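Local structure of protein CRS2 (Zea mays, 1RYN) at residues 2-7 with 84-89. The protein promotes splicing of group IIB introns in chloroplasts, in complexes with CAF1 or CAF2, and has no peptidyl-tRNA hydrolase activity. The protein carries 3 engineered substitutions. Numbering follows the deposited sequence.
Sequences EYTPWL and QVPLRH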
ATOM      1  N   GLU A   2      -0.391 -26.475  -1.196  1.00 73.84           N
ATOM      2  CA  GLU A   2      -0.521 -25.545  -0.091  1.00 65.44           C
ATOM      3  C   GLU A   2       0.354 -24.318  -0.282  1.00 53.42           C
ATOM      4  O   GLU A   2       0.652 -23.621   0.668  1.00 59.82           O
ATOM      5  CB  GLU A   2      -0.193 -26.223   1.261  1.00 63.45           C
ATOM      6  N   TYR A   3       0.774 -24.032  -1.501  1.00 48.29           N
ATOM      7  CA  TYR A   3       1.630 -22.859  -1.705  1.00 50.59           C
ATOM      8  C   TYR A   3       0.971 -21.609  -2.324  1.00 52.26           C
ATOM      9  O   TYR A   3       1.019 -21.356  -3.537  1.00 48.08           O
ATOM     10  CB  TYR A   3       2.957 -23.181  -2.407  1.00 40.63           C
ATOM     11  CG  TYR A   3       3.890 -21.985  -2.398  1.00 32.50           C
ATOM     12  CD1 TYR A   3       4.373 -21.467  -1.195  1.00 36.34           C
ATOM     13  CD2 TYR A   3       4.279 -21.371  -3.586  1.00 25.40           C
ATOM     14  CE1 TYR A   3       5.220 -20.359  -1.159  1.00 28.68           C
ATOM     15  CE2 TYR A   3       5.131 -20.264  -3.570  1.00 33.77           C
ATOM     16  CZ  TYR A   3       5.606 -19.761  -2.355  1.00 40.44           C
ATOM     17  OH  TYR A   3       6.446 -18.658  -2.337  1.00 33.36           O
ATOM     18  N   THR A   4       0.371 -20.789  -1.497  1.00 46.80           N
ATOM     19  CA  THR A   4      -0.247 -19.614  -2.079  1.00 48.73           C
ATOM     20  C   THR A   4       0.150 -18.366  -1.339  1.00 54.74           C
ATOM     21  O   THR A   4      -0.594 -17.868  -0.504  1.00 66.10           O
ATOM     22  CB  THR A   4      -1.763 -19.777  -2.061  1.00 52.41           C
ATOM     23  OG1 THR A   4      -2.068 -20.932  -1.293  1.00 97.65           O
ATOM     24  CG2 THR A   4      -2.268 -19.930  -3.484  1.00 44.03           C
ATOM     25  N   PRO A   5       1.325 -17.874  -1.648  1.00 34.81           N
ATOM     26  CA  PRO A   5       1.871 -16.697  -1.018  1.00 30.92           C
ATOM     27  C   PRO A   5       1.083 -15.472  -1.376  1.00 30.22           C
ATOM     28  O   PRO A   5       0.349 -15.457  -2.362  1.00 25.21           O
ATOM     29  CB  PRO A   5       3.237 -16.491  -1.682  1.00 33.55           C
ATOM     30  CG  PRO A   5       3.256 -17.308  -2.963  1.00 35.79           C
ATOM     31  CD  PRO A   5       2.049 -18.234  -2.890  1.00 39.13           C
ATOM     32  N   TRP A   6       1.296 -14.437  -0.587  1.00 29.78           N
ATOM     33  CA  TRP A   6       0.671 -13.178  -0.832  1.00 29.34           C
ATOM     34  C   TRP A   6       1.773 -12.186  -1.239  1.00 25.74           C
ATOM     35  O   TRP A   6       2.892 -12.269  -0.797  1.00 29.62           O
ATOM     36  CB  TRP A   6       0.003 -12.657   0.450  1.00 29.65           C
ATOM     37  CG  TRP A   6      -1.393 -13.121   0.751  1.00 27.40           C
ATOM     38  CD1 TRP A   6      -1.737 -14.328   1.233  1.00 29.02           C
ATOM     39  CD2 TRP A   6      -2.622 -12.347   0.688  1.00 26.64           C
ATOM     40  NE1 TRP A   6      -3.103 -14.380   1.432  1.00 27.59           N
ATOM     41  CE2 TRP A   6      -3.668 -13.188   1.108  1.00 25.21           C
ATOM     42  CE3 TRP A   6      -2.932 -11.031   0.313  1.00 26.52           C
ATOM     43  CZ2 TRP A   6      -4.992 -12.745   1.188  1.00 22.20           C
ATOM     44  CZ3 TRP A   6      -4.250 -10.610   0.361  1.00 26.68           C
ATOM     45  CH2 TRP A   6      -5.259 -11.464   0.786  1.00 27.43           C
ATOM     46  N   LEU A   7       1.441 -11.223  -2.058  1.00 26.87           N
ATOM     47  CA  LEU A   7       2.403 -10.216  -2.447  1.00 32.11           C
ATOM     48  C   LEU A   7       1.922  -8.903  -1.826  1.00 34.22           C
ATOM     49  O   LEU A   7       0.873  -8.409  -2.214  1.00 35.38           O
ATOM     50  CB  LEU A   7       2.438 -10.074  -3.984  1.00 41.28           C
ATOM     51  CG  LEU A   7       3.589  -9.222  -4.544  1.00 50.03           C
ATOM     52  CD1 LEU A   7       3.248  -7.730  -4.569  1.00 42.43           C
ATOM     53  CD2 LEU A   7       4.863  -9.499  -3.758  1.00 56.35           C
ATOM     54  N   GLN A  84       4.273 -16.867  -8.599  1.00 41.99           N
ATOM     55  CA  GLN A  84       3.007 -17.550  -8.755  1.00 41.40           C
ATOM     56  C   GLN A  84       1.940 -17.052  -7.807  1.00 41.57           C
ATOM     57  O   GLN A  84       1.194 -17.837  -7.246  1.00 35.41           O
ATOM     58  CB  GLN A  84       3.170 -19.086  -8.619  1.00 41.03           C
ATOM     59  CG  GLN A  84       3.800 -19.736  -9.877  1.00 55.26           C
ATOM     60  CD  GLN A  84       2.973 -19.522 -11.127  1.00 71.71           C
ATOM     61  OE1 GLN A  84       1.972 -20.235 -11.344  1.00 85.00           O
ATOM     62  NE2 GLN A  84       3.368 -18.522 -11.924  1.00 51.63           N
ATOM     63  N   VAL A  85       1.836 -15.753  -7.642  1.00 33.54           N
ATOM     64  CA  VAL A  85       0.837 -15.196  -6.733  1.00 26.75           C
ATOM     65  C   VAL A  85      -0.489 -14.941  -7.479  1.00 47.73           C
ATOM     66  O   VAL A  85      -0.551 -14.184  -8.467  1.00 47.02           O
ATOM     67  CB  VAL A  85       1.420 -13.913  -6.152  1.00 25.56           C
ATOM     68  CG1 VAL A  85       0.367 -13.024  -5.453  1.00 17.25           C
ATOM     69  CG2 VAL A  85       2.613 -14.212  -5.255  1.00 27.10           C
ATOM     70  N   PRO A  86      -1.562 -15.593  -7.027  1.00 40.63           N
ATOM     71  CA  PRO A  86      -2.870 -15.433  -7.647  1.00 38.28           C
ATOM     72  C   PRO A  86      -3.362 -14.020  -7.457  1.00 35.15           C
ATOM     73  O   PRO A  86      -3.128 -13.405  -6.430  1.00 35.38           O
ATOM     74  CB  PRO A  86      -3.832 -16.321  -6.869  1.00 35.66           C
ATOM     75  CG  PRO A  86      -3.063 -16.847  -5.676  1.00 43.50           C
ATOM     76  CD  PRO A  86      -1.595 -16.522  -5.881  1.00 41.55           C
ATOM     77  N   LEU A  87      -4.061 -13.527  -8.445  1.00 29.25           N
ATOM     78  CA  LEU A  87      -4.594 -12.180  -8.402  1.00 31.77           C
ATOM     79  C   LEU A  87      -5.189 -11.797  -7.031  1.00 35.75           C
ATOM     80  O   LEU A  87      -4.885 -10.748  -6.456  1.00 37.14           O
ATOM     81  CB  LEU A  87      -5.629 -12.000  -9.541  1.00 36.47           C
ATOM     82  CG  LEU A  87      -6.166 -10.590  -9.717  1.00 44.00           C
ATOM     83  CD1 LEU A  87      -5.129  -9.736 -10.415  1.00 45.27           C
ATOM     84  CD2 LEU A  87      -7.384 -10.645 -10.614  1.00 51.97           C
ATOM     85  N   ARG A  88      -6.054 -12.652  -6.515  1.00 28.38           N
ATOM     86  CA  ARG A  88      -6.739 -12.417  -5.249  1.00 35.75           C
ATOM     87  C   ARG A  88      -5.828 -12.210  -4.041  1.00 31.94           C
ATOM     88  O   ARG A  88      -6.295 -11.774  -2.989  1.00 28.08           O
ATOM     89  CB  ARG A  88      -7.829 -13.451  -4.980  1.00 38.30           C
ATOM     90  CG  ARG A  88      -7.222 -14.831  -4.728  1.00 67.25           C
ATOM     91  CD  ARG A  88      -7.720 -15.930  -5.661  1.00 74.40           C
ATOM     92  NE  ARG A  88      -7.997 -17.129  -4.894  1.00 85.38           N
ATOM     93  CZ  ARG A  88      -8.949 -17.194  -3.966  1.00100.00           C
ATOM     94  NH1 ARG A  88      -9.750 -16.160  -3.690  1.00 96.25           N
ATOM     95  NH2 ARG A  88      -9.121 -18.340  -3.304  1.00100.00           N
ATOM     96  N   HIS A  89      -4.550 -12.540  -4.219  1.00 24.87           N
ATOM     97  CA  HIS A  89      -3.553 -12.404  -3.181  1.00 25.06           C
ATOM     98  C   HIS A  89      -2.565 -11.280  -3.469  1.00 32.54           C
ATOM     99  O   HIS A  89      -1.474 -11.204  -2.883  1.00 29.67           O
ATOM    100  CB  HIS A  89      -2.838 -13.747  -2.859  1.00 27.47           C
ATOM    101  CG  HIS A  89      -3.789 -14.647  -2.154  1.00 33.35           C
ATOM    102  ND1 HIS A  89      -3.490 -15.965  -1.890  1.00 35.07           N
ATOM    103  CD2 HIS A  89      -5.034 -14.382  -1.677  1.00 32.94           C
ATOM    104  CE1 HIS A  89      -4.542 -16.476  -1.265  1.00 33.08           C
ATOM    105  NE2 HIS A  89      -5.481 -15.551  -1.128  1.00 35.85           N
TER
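H89 lies flat against the indole of W6. The imidazole and the five-membered ring form a face-to-face stack, with centroids 3.8 Å apart and planes inclined by 16°. W6 NE1 sits over the centre of the imidazole. H89 CD2 is shifted toward the rim of the indole, 3.3 Å from W6 CZ2. H89 CB adds a CH-pi contact over the five-membered ring. With CG beside the backbone N (chi1 -71°), H89 lays its imidazole against one face of the indole. One backbone bond ties the segments: L7 N donates to H89 O at 3.0 Å, nearly straight at 171°. Beside the stack, P5 CG meets V85 CG2 at 3.9 Å. V85 CG1 reaches L7 CB. Q84 is the C-prime residue of the Schellman motif that ends helix 73-83, and V85 N takes part in its hydrogen bonding. The contact thus joins the start of strand 6-10 to the turn leading into its parallel neighbour, strand 90-96. W6 also packs on V58 and P132. With an alanine in place of W6, the imidazole would probably lose its stacking partner and be held less firmly in rotation. P5 O and H89 ND1 are buried here without a hydrogen-bond partner in the model. The one hydrogen bond across the contact is between backbones, so the side chains meet by ring stacking and apolar packing.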